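Cellulose 1,4-beta-cellobiosidase (Thermobifida fusca, PDB 4JJJ) probably releases cellobiose from cellulose chains as a cellobiohydrolase, the part modelled being its glycoside hydrolase family 48 catalytic domain. Local coordinates at residues E423-L428 and A435-I440; I440-V445 and M510-R515; W447-T452 and L522-G527. The protein carries 1 engineered substitution. One frame throughout, in Å; residues are numbered along the deposited sequence.

Contact 1 of 3, residues E423-L428 and A435-I440; sequences ERVAQL and ARAEAI. With CA (calcium ion), chain G.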
loop_
_atom_site.group_PDB
_atom_site.type_symbol
_atom_site.label_atom_id
_atom_site.label_comp_id
_atom_site.label_asym_id
_atom_site.label_seq_id
_atom_site.Cartn_x
_atom_site.Cartn_y
_atom_site.Cartn_z
ATOM N N GLU A 423 4.270 -11.450 -8.619
ATOM C CA GLU A 423 3.058 -12.358 -8.698
ATOM C C GLU A 423 2.028 -11.835 -9.726
ATOM O O GLU A 423 1.459 -12.628 -10.467
ATOM C CB GLU A 423 2.367 -12.494 -7.364
ATOM C CG GLU A 423 1.377 -13.654 -7.342
ATOM C CD GLU A 423 0.613 -13.754 -6.064
ATOM O OE1 GLU A 423 1.272 -13.732 -5.001
ATOM O OE2 GLU A 423 -0.596 -13.887 -6.181
ATOM N N ARG A 424 1.912 -10.516 -9.810
ATOM C CA ARG A 424 0.942 -9.956 -10.710
ATOM C C ARG A 424 1.465 -10.119 -12.178
ATOM O O ARG A 424 0.684 -10.405 -13.081
ATOM C CB ARG A 424 0.727 -8.488 -10.420
ATOM C CG ARG A 424 0.189 -8.186 -8.999
ATOM C CD ARG A 424 0.641 -6.814 -8.572
ATOM N NE ARG A 424 0.265 -6.581 -7.197
ATOM C CZ ARG A 424 0.836 -5.711 -6.357
ATOM N NH1 ARG A 424 1.776 -4.954 -6.792
ATOM N NH2 ARG A 424 0.475 -5.712 -5.051
ATOM N N VAL A 425 2.787 -9.937 -12.343
ATOM C CA VAL A 425 3.436 -10.181 -13.651
ATOM C C VAL A 425 3.253 -11.644 -14.050
ATOM O O VAL A 425 2.957 -11.928 -15.221
ATOM C CB VAL A 425 4.932 -9.768 -13.592
ATOM C CG1 VAL A 425 5.619 -10.035 -14.933
ATOM C CG2 VAL A 425 5.013 -8.284 -13.204
ATOM N N ALA A 426 3.467 -12.585 -13.108
ATOM C CA ALA A 426 3.263 -13.976 -13.383
ATOM C C ALA A 426 1.837 -14.283 -13.699
ATOM O O ALA A 426 1.562 -15.191 -14.544
ATOM C CB ALA A 426 3.805 -14.819 -12.223
ATOM N N GLN A 427 0.905 -13.646 -12.988
ATOM C CA GLN A 427 -0.499 -13.888 -13.263
ATOM C C GLN A 427 -0.838 -13.419 -14.727
ATOM O O GLN A 427 -1.527 -14.140 -15.442
ATOM C CB GLN A 427 -1.415 -13.190 -12.325
ATOM C CG GLN A 427 -1.518 -13.821 -10.932
ATOM C CD GLN A 427 -2.658 -13.194 -10.117
ATOM O OE1 GLN A 427 -3.306 -12.234 -10.457
ATOM N NE2 GLN A 427 -2.830 -13.768 -8.977
ATOM N N LEU A 428 -0.360 -12.259 -15.124
ATOM C CA LEU A 428 -0.549 -11.824 -16.505
ATOM C C LEU A 428 -0.020 -12.845 -17.475
ATOM O O LEU A 428 -0.693 -13.188 -18.492
ATOM C CB LEU A 428 0.101 -10.459 -16.706
ATOM C CG LEU A 428 0.038 -9.945 -18.112
ATOM C CD1 LEU A 428 -1.454 -9.599 -18.433
ATOM C CD2 LEU A 428 0.938 -8.707 -18.260
ATOM N N ALA A 435 4.581 -11.682 -23.717
ATOM C CA ALA A 435 6.043 -11.865 -23.924
ATOM C C ALA A 435 6.876 -10.894 -23.080
ATOM O O ALA A 435 8.027 -11.202 -22.784
ATOM C CB ALA A 435 6.389 -11.692 -25.382
ATOM N N ARG A 436 6.345 -9.735 -22.814
ATOM C CA ARG A 436 7.021 -8.706 -22.018
ATOM C C ARG A 436 7.119 -9.222 -20.589
ATOM O O ARG A 436 8.209 -9.158 -19.930
ATOM C CB ARG A 436 6.337 -7.343 -22.046
ATOM C CG ARG A 436 6.192 -6.810 -23.513
ATOM C CD ARG A 436 5.194 -5.667 -23.603
ATOM N NE ARG A 436 3.850 -6.107 -23.350
ATOM C CZ ARG A 436 2.745 -5.364 -23.519
ATOM N NH1 ARG A 436 2.895 -4.115 -23.914
ATOM N NH2 ARG A 436 1.542 -5.827 -23.175
ATOM N N ALA A 437 6.008 -9.655 -20.057
ATOM C CA ALA A 437 6.022 -10.315 -18.718
ATOM C C ALA A 437 6.973 -11.480 -18.651
ATOM O O ALA A 437 7.725 -11.651 -17.705
ATOM C CB ALA A 437 4.646 -10.730 -18.348
ATOM N N GLU A 438 6.946 -12.305 -19.706
ATOM C CA GLU A 438 7.809 -13.496 -19.773
ATOM C C GLU A 438 9.304 -13.107 -19.678
ATOM O O GLU A 438 10.046 -13.739 -18.903
ATOM C CB GLU A 438 7.563 -14.198 -21.098
ATOM C CG GLU A 438 8.307 -15.488 -21.223
ATOM C CD GLU A 438 8.075 -16.199 -22.539
ATOM O OE1 GLU A 438 7.555 -15.687 -23.463
ATOM O OE2 GLU A 438 8.445 -17.347 -22.597
ATOM N N ALA A 439 9.685 -12.036 -20.370
ATOM C CA ALA A 439 11.103 -11.632 -20.331
ATOM C C ALA A 439 11.512 -11.216 -18.963
ATOM O O ALA A 439 12.618 -11.567 -18.532
ATOM C CB ALA A 439 11.385 -10.555 -21.323
ATOM N N ILE A 440 10.664 -10.443 -18.264
ATOM C CA ILE A 440 10.991 -10.088 -16.864
ATOM C C ILE A 440 11.123 -11.322 -15.988
ATOM O O ILE A 440 12.117 -11.504 -15.200
ATOM C CB ILE A 440 9.906 -9.110 -16.330
ATOM C CG1 ILE A 440 9.916 -7.804 -17.065
ATOM C CG2 ILE A 440 10.184 -8.834 -14.845
ATOM C CD1 ILE A 440 8.716 -6.923 -16.821
HETATM CA CA CA G . 10.881 -17.924 -21.787
HETATM O O HOH W 1 10.379 -20.223 -21.509
HETATM O O HOH W 2 12.020 -18.803 -23.465
HETATM O O HOH W 3 9.360 -18.727 -20.088
#
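Val425 and Ala437 bring two consecutive helices almost backbone to backbone: their CA atoms lie 5.7 Å apart. The small Ala437 side chain is consistent with so close an approach. Ala437 CB points at the helix containing 423-428 and meets Val425 CG1 at 3.6 Å, while the same methyl lies 3.8 Å from Val425 O, so the small side chain rests against the main chain of its neighbour as well as against a branch. Val425 sends CG1 there because that methyl stands anti to the backbone N (chi1 179°). One turn on, Leu428 adds a looser touch, its CD2 reaching Ala437 CB at 4.2 Å. Ala437 is thus the one residue of 435-440 within 4.5 Å of the other segment, touched by a valine and a leucine.

The two helices, 416-432 and 435-450, follow one another with a very short link in the (alpha/alpha)6 barrel. Val425 and Leu428 also pack on helices 329-337 and 348-365. The side chain of Glu438 points away from helix 416-432, and its extended chain carries OE2 to a calcium ion at 2.6 Å, where Asp442 is the other protein ligand. One turn of helix thus separates its tasks by face: aliphatic packing on the face turned to helix 416-432, and a carboxylate for the calcium on a face turned away from it.

Contact 2 of 3, residues I440-V445 and M510-R515; sequences ILDKWV and MYYAKR. With CA (calcium ion), chain G.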
loop_
_atom_site.group_PDB
_atom_site.type_symbol
_atom_site.label_atom_id
_atom_site.label_comp_id
_atom_site.label_asym_id
_atom_site.label_seq_id
_atom_site.Cartn_x
_atom_site.Cartn_y
_atom_site.Cartn_z
ATOM N N ILE A 440 10.664 -10.443 -18.264
ATOM C CA ILE A 440 10.991 -10.088 -16.864
ATOM C C ILE A 440 11.123 -11.322 -15.988
ATOM O O ILE A 440 12.117 -11.504 -15.200
ATOM C CB ILE A 440 9.906 -9.110 -16.330
ATOM C CG1 ILE A 440 9.916 -7.804 -17.065
ATOM C CG2 ILE A 440 10.184 -8.834 -14.845
ATOM C CD1 ILE A 440 8.716 -6.923 -16.821
ATOM N N LEU A 441 10.125 -12.202 -16.057
ATOM C CA LEU A 441 10.100 -13.405 -15.259
ATOM C C LEU A 441 11.276 -14.344 -15.526
ATOM O O LEU A 441 11.878 -14.917 -14.595
ATOM C CB LEU A 441 8.808 -14.124 -15.581
ATOM C CG LEU A 441 7.580 -13.464 -15.009
ATOM C CD1 LEU A 441 6.314 -13.929 -15.731
ATOM C CD2 LEU A 441 7.444 -13.794 -13.530
ATOM N N ASP A 442 11.694 -14.472 -16.819
ATOM C CA ASP A 442 12.764 -15.400 -17.117
ATOM C C ASP A 442 14.069 -14.978 -16.449
ATOM O O ASP A 442 14.915 -15.869 -16.220
ATOM C CB ASP A 442 12.917 -15.513 -18.654
ATOM C CG ASP A 442 11.835 -16.403 -19.320
ATOM O OD1 ASP A 442 11.065 -17.127 -18.712
ATOM O OD2 ASP A 442 11.838 -16.291 -20.586
ATOM N N LYS A 443 14.275 -13.680 -16.242
ATOM C CA LYS A 443 15.447 -13.223 -15.522
ATOM C C LYS A 443 15.245 -13.148 -14.003
ATOM O O LYS A 443 16.170 -13.396 -13.243
ATOM C CB LYS A 443 15.830 -11.889 -16.115
ATOM C CG LYS A 443 17.120 -11.352 -15.513
ATOM C CD LYS A 443 17.710 -10.126 -16.203
ATOM C CE LYS A 443 19.044 -9.704 -15.572
ATOM N NZ LYS A 443 19.744 -8.575 -16.318
ATOM N N TRP A 444 14.058 -12.821 -13.558
ATOM C CA TRP A 444 13.812 -12.706 -12.105
ATOM C C TRP A 444 13.720 -14.011 -11.387
ATOM O O TRP A 444 14.213 -14.153 -10.275
ATOM C CB TRP A 444 12.490 -11.837 -11.879
ATOM C CG TRP A 444 12.157 -11.551 -10.477
ATOM C CD1 TRP A 444 12.476 -10.384 -9.798
ATOM C CD2 TRP A 444 11.445 -12.365 -9.567
ATOM N NE1 TRP A 444 12.021 -10.438 -8.548
ATOM C CE2 TRP A 444 11.414 -11.661 -8.329
ATOM C CE3 TRP A 444 10.865 -13.609 -9.635
ATOM C CZ2 TRP A 444 10.767 -12.163 -7.208
ATOM C CZ3 TRP A 444 10.262 -14.132 -8.499
ATOM C CH2 TRP A 444 10.213 -13.427 -7.329
ATOM N N VAL A 445 13.023 -14.975 -12.001
ATOM C CA VAL A 445 12.710 -16.248 -11.357
ATOM C C VAL A 445 13.980 -17.005 -10.922
ATOM O O VAL A 445 14.088 -17.350 -9.761
ATOM C CB VAL A 445 11.733 -17.096 -12.199
ATOM C CG1 VAL A 445 11.604 -18.537 -11.687
ATOM C CG2 VAL A 445 10.347 -16.468 -12.191
ATOM N N MET A 510 4.450 -20.604 -9.117
ATOM C CA MET A 510 3.398 -21.483 -9.663
ATOM C C MET A 510 2.806 -20.915 -10.954
ATOM O O MET A 510 2.690 -21.683 -11.925
ATOM C CB MET A 510 2.307 -21.700 -8.627
ATOM C CG MET A 510 2.728 -22.754 -7.575
ATOM S SD MET A 510 1.348 -23.249 -6.529
ATOM C CE MET A 510 0.825 -21.720 -5.748
ATOM N N TYR A 511 2.418 -19.642 -10.968
ATOM C CA TYR A 511 1.842 -19.038 -12.199
ATOM C C TYR A 511 2.843 -19.139 -13.299
ATOM O O TYR A 511 2.513 -19.435 -14.493
ATOM C CB TYR A 511 1.366 -17.599 -11.926
ATOM C CG TYR A 511 0.110 -17.517 -11.121
ATOM C CD1 TYR A 511 0.147 -17.101 -9.813
ATOM C CD2 TYR A 511 -1.131 -17.778 -11.689
ATOM C CE1 TYR A 511 -1.045 -17.002 -9.103
ATOM C CE2 TYR A 511 -2.319 -17.711 -11.014
ATOM C CZ TYR A 511 -2.303 -17.363 -9.690
ATOM O OH TYR A 511 -3.421 -17.198 -8.928
ATOM N N TYR A 512 4.110 -18.795 -12.992
ATOM C CA TYR A 512 5.156 -18.880 -14.003
ATOM C C TYR A 512 5.384 -20.297 -14.514
ATOM O O TYR A 512 5.520 -20.527 -15.732
ATOM C CB TYR A 512 6.452 -18.371 -13.412
ATOM C CG TYR A 512 7.660 -18.522 -14.335
ATOM C CD1 TYR A 512 7.830 -17.710 -15.481
ATOM C CD2 TYR A 512 8.637 -19.428 -14.000
ATOM C CE1 TYR A 512 8.983 -17.844 -16.317
ATOM C CE2 TYR A 512 9.750 -19.586 -14.852
ATOM C CZ TYR A 512 9.906 -18.777 -15.952
ATOM O OH TYR A 512 11.033 -18.889 -16.679
ATOM N N ALA A 513 5.391 -21.230 -13.591
ATOM C CA ALA A 513 5.566 -22.636 -13.981
ATOM C C ALA A 513 4.449 -23.147 -14.825
ATOM O O ALA A 513 4.717 -23.924 -15.749
ATOM C CB ALA A 513 5.697 -23.496 -12.733
ATOM N N LYS A 514 3.236 -22.774 -14.481
ATOM C CA LYS A 514 2.054 -23.262 -15.208
ATOM C C LYS A 514 2.197 -22.918 -16.692
ATOM O O LYS A 514 1.971 -23.816 -17.536
ATOM C CB LYS A 514 0.788 -22.737 -14.627
ATOM C CG LYS A 514 -0.484 -23.208 -15.361
ATOM C CD LYS A 514 -0.658 -24.679 -15.231
ATOM C CE LYS A 514 -1.893 -25.121 -16.005
ATOM N NZ LYS A 514 -2.150 -26.540 -15.703
ATOM N N ARG A 515 2.510 -21.641 -16.995
ATOM C CA ARG A 515 2.549 -21.184 -18.353
ATOM C C ARG A 515 3.835 -21.681 -19.006
ATOM O O ARG A 515 3.852 -22.060 -20.216
ATOM C CB ARG A 515 2.346 -19.658 -18.410
ATOM C CG ARG A 515 2.304 -19.051 -19.792
ATOM C CD ARG A 515 0.816 -19.144 -20.164
ATOM N NE ARG A 515 0.661 -18.801 -21.502
ATOM C CZ ARG A 515 -0.435 -18.504 -22.130
ATOM N NH1 ARG A 515 -1.571 -18.238 -21.551
ATOM N NH2 ARG A 515 -0.267 -18.302 -23.429
HETATM CA CA CA G . 10.881 -17.924 -21.787
HETATM O O HOH W 3 9.360 -18.727 -20.088
HETATM O O HOH W 1 10.379 -20.223 -21.509
HETATM O O HOH W 2 12.020 -18.803 -23.465
#
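The second shell of a calcium site ties helix 435-450 to helix 499-516, through Tyr512 and Asp442. Asp442 OD2 binds the calcium at 2.2 Å, leaving OD1 for the tyrosine: Tyr512 OH donates to Asp442 OD1 over 2.7 Å. The hydroxyl arrives on the anti side of that oxygen, 26° out of the carboxylate plane, and the carboxylate stands steeply to the ring, with OD1 near the ring plane at its edge. A second donor joins at the same oxygen, for water 3, itself a calcium ligand, gives Asp442 OD1 a bond of 2.7 Å.

The axes of the 440-445 and 510-515 segments approach to 11.5 Å and run at 122° to each other, and the ring spans that distance. Its CG is anti to the backbone N (chi1 175°), which sends the phenol straight across. Along the way it meets aliphatic groups: Val445 CG2 sits over one face in a CH-pi contact, 4.0 Å from the centroid of the Tyr512 ring, and Val445 CG1 lies 3.8 Å from Tyr512 CE2. Leu441 CB comes obliquely to Tyr512 CD1 at 3.7 Å. Beyond the two segments, Tyr512 also touches Ala521 of helix 519-533.

Two donors on OD1 and the ion on OD2 together limit the rotation of the Asp442 carboxylate, and the ion and donors would be expected to stabilise its negative charge.

Contact 3 of 3, residues W447-T452 and L522-G527; sequences WAIQHT and LATAEG. With FE (Fe (III) ion), chain M; ZN (zinc ion), chain S.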
loop_
_atom_site.group_PDB
_atom_site.type_symbol
_atom_site.label_atom_id
_atom_site.label_comp_id
_atom_site.label_asym_id
_atom_site.label_seq_id
_atom_site.Cartn_x
_atom_site.Cartn_y
_atom_site.Cartn_z
ATOM N N TRP A 447 16.863 -15.805 -10.130
ATOM C CA TRP A 447 17.446 -15.052 -9.082
ATOM C C TRP A 447 16.726 -15.341 -7.810
ATOM O O TRP A 447 17.339 -15.568 -6.761
ATOM C CB TRP A 447 17.353 -13.514 -9.357
ATOM C CG TRP A 447 17.743 -12.673 -8.269
ATOM C CD1 TRP A 447 19.006 -12.463 -7.760
ATOM C CD2 TRP A 447 16.885 -11.794 -7.531
ATOM N NE1 TRP A 447 18.979 -11.535 -6.765
ATOM C CE2 TRP A 447 17.685 -11.114 -6.582
ATOM C CE3 TRP A 447 15.489 -11.589 -7.501
ATOM C CZ2 TRP A 447 17.176 -10.219 -5.651
ATOM C CZ3 TRP A 447 14.960 -10.691 -6.589
ATOM C CH2 TRP A 447 15.846 -10.008 -5.622
ATOM N N ALA A 448 15.404 -15.319 -7.828
ATOM C CA ALA A 448 14.664 -15.611 -6.621
ATOM C C ALA A 448 14.871 -17.010 -6.108
ATOM O O ALA A 448 15.137 -17.216 -4.921
ATOM C CB ALA A 448 13.152 -15.372 -6.835
ATOM N N ILE A 449 14.780 -17.985 -7.010
ATOM C CA ILE A 449 15.055 -19.396 -6.690
ATOM C C ILE A 449 16.429 -19.573 -6.037
ATOM O O ILE A 449 16.542 -20.293 -5.015
ATOM C CB ILE A 449 14.838 -20.274 -7.952
ATOM C CG1 ILE A 449 13.350 -20.267 -8.318
ATOM C CG2 ILE A 449 15.369 -21.680 -7.673
ATOM C CD1 ILE A 449 13.086 -21.006 -9.616
ATOM N N GLN A 450 17.421 -18.921 -6.606
ATOM C CA GLN A 450 18.838 -19.015 -6.162
ATOM C C GLN A 450 19.038 -18.521 -4.753
ATOM O O GLN A 450 20.059 -18.798 -4.142
ATOM C CB GLN A 450 19.664 -18.141 -7.057
ATOM C CG GLN A 450 19.950 -18.685 -8.420
ATOM C CD GLN A 450 19.286 -20.026 -8.768
ATOM O OE1 GLN A 450 18.396 -20.076 -9.649
ATOM N NE2 GLN A 450 19.809 -21.152 -8.172
ATOM N N HIS A 451 18.086 -17.728 -4.237
ATOM C CA HIS A 451 18.127 -17.195 -2.877
ATOM C C HIS A 451 17.035 -17.712 -1.982
ATOM O O HIS A 451 16.799 -17.128 -0.933
ATOM C CB HIS A 451 18.124 -15.626 -2.962
ATOM C CG HIS A 451 19.322 -15.120 -3.659
ATOM N ND1 HIS A 451 19.396 -14.954 -5.032
ATOM C CD2 HIS A 451 20.559 -14.816 -3.190
ATOM C CE1 HIS A 451 20.616 -14.645 -5.383
ATOM N NE2 HIS A 451 21.335 -14.529 -4.288
ATOM N N THR A 452 16.448 -18.828 -2.350
ATOM C CA THR A 452 15.416 -19.487 -1.567
ATOM C C THR A 452 15.881 -20.865 -1.146
ATOM O O THR A 452 16.459 -21.605 -1.977
ATOM C CB THR A 452 14.120 -19.588 -2.437
ATOM O OG1 THR A 452 13.648 -18.274 -2.757
ATOM C CG2 THR A 452 13.018 -20.267 -1.692
ATOM N N LEU A 522 8.421 -24.885 -10.294
ATOM C CA LEU A 522 7.350 -25.603 -9.638
ATOM C C LEU A 522 7.892 -26.351 -8.411
ATOM O O LEU A 522 7.230 -26.362 -7.369
ATOM C CB LEU A 522 6.692 -26.626 -10.549
ATOM C CG LEU A 522 5.445 -27.323 -9.897
ATOM C CD1 LEU A 522 4.437 -26.406 -9.253
ATOM C CD2 LEU A 522 4.798 -28.211 -10.950
ATOM N N ALA A 523 9.086 -26.932 -8.557
ATOM C CA ALA A 523 9.670 -27.653 -7.400
ATOM C C ALA A 523 9.911 -26.766 -6.196
ATOM O O ALA A 523 9.606 -27.129 -5.059
ATOM C CB ALA A 523 10.897 -28.463 -7.779
ATOM N N THR A 524 10.360 -25.566 -6.429
ATOM C CA THR A 524 10.543 -24.585 -5.346
ATOM C C THR A 524 9.222 -24.234 -4.706
ATOM O O THR A 524 9.111 -24.208 -3.495
ATOM C CB THR A 524 11.327 -23.337 -5.855
ATOM O OG1 THR A 524 12.548 -23.815 -6.445
ATOM C CG2 THR A 524 11.641 -22.320 -4.790
ATOM N N ALA A 525 8.231 -23.891 -5.546
ATOM C CA ALA A 525 6.912 -23.560 -5.055
ATOM C C ALA A 525 6.354 -24.669 -4.178
ATOM O O ALA A 525 5.813 -24.419 -3.097
ATOM C CB ALA A 525 5.981 -23.306 -6.209
ATOM N N GLU A 526 6.509 -25.912 -4.652
ATOM C CA GLU A 526 5.921 -27.028 -3.920
ATOM C C GLU A 526 6.609 -27.135 -2.545
ATOM O O GLU A 526 5.928 -27.416 -1.537
ATOM C CB GLU A 526 6.137 -28.343 -4.655
ATOM C CG GLU A 526 5.339 -28.501 -5.930
ATOM C CD GLU A 526 3.842 -28.813 -5.776
ATOM O OE1 GLU A 526 3.192 -28.517 -4.749
ATOM O OE2 GLU A 526 3.298 -29.412 -6.755
ATOM N N GLY A 527 7.927 -26.913 -2.489
ATOM C CA GLY A 527 8.665 -26.938 -1.232
ATOM C C GLY A 527 8.261 -25.847 -0.264
ATOM O O GLY A 527 8.155 -26.055 0.911
HETATM FE FE FE M . 23.550 -14.353 -4.529
HETATM ZN ZN ZN S . 1.489 -29.913 -6.296
HETATM O O HOH W 4 15.074 -22.900 -4.293
HETATM O O HOH W 5 1.360 -31.241 -4.737
HETATM O O HOH W 6 23.567 -15.880 -3.298
HETATM O O HOH W 7 24.019 -15.913 -5.718
HETATM O O HOH W 8 23.231 -12.963 -5.995
#
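Thr524 meets Ile449 and Thr452 with the two branches of its side chain, and following it outward from CB gives nearly the whole contact. At CB the chain forks. The hydroxyl OG1 lies against Ile449, 3.7 Å from Ile449 CG2 and 4.1 Å from Ile449 CG1, a polar atom laid on aliphatic carbon. Its strong bond goes back into its own helix, to Thr520 O, while water 4 is a weak, long partner of Thr524 OG1 at 3.4 Å and probably donates to Thr452 O. The methyl CG2, anti to the backbone N, reaches Thr452 CG2 at 4.0 Å.

Thr452 is placed for this by the turn that ends helix 435-450. Its OG1 donates to Ala448 O over 2.8 Å from above the carbonyl plane, while His451 N reaches the same oxygen from the opposite face. With an alanine at Thr452, the Thr524 methyl would probably be left facing a gap and Ala448 O would lose its partner on one face. His451 is also held down: ND1 gives Trp447 O a nearly straight bond of 2.8 Å (169°) in the imidazole plane, which leaves NE2 to bind the iron ion at 2.2 Å, three waters being its other ligands. On the far helix, Glu526 OE2 binds zinc at 1.9 Å, with His633 of helix 620-637 as a further ligand.

Leu509 of helix 499-516 lies against both Ile449 and Thr524, and Leu505 of that helix against Thr452. His451 packs on strands 465-473 and 488-496, so the helix end sits between a helical layer and a pair of strands.

Overall arrangement
All three contacts use helix 435-450, each taking a successive part of it. Contacts 1 and 2 are buried, share Ile440 and the calcium ion, and touch, Leu441 CD1 packing 3.8 Å from Ala426 CA; contact 3 lies at the surface, its centre about 17 Å from that of contact 1 and about 11 Å from that of contact 2. Helices 499-516 and 519-533, consecutive in the chain, supply the partners of contacts 2 and 3, which meet where Met510 packs on Ala525. The chemistry shifts along the shared helix: aliphatic across the segments in contact 1, aromatic with a metal-linked hydrogen bond in contact 2, sparse and partly hydrated in contact 3.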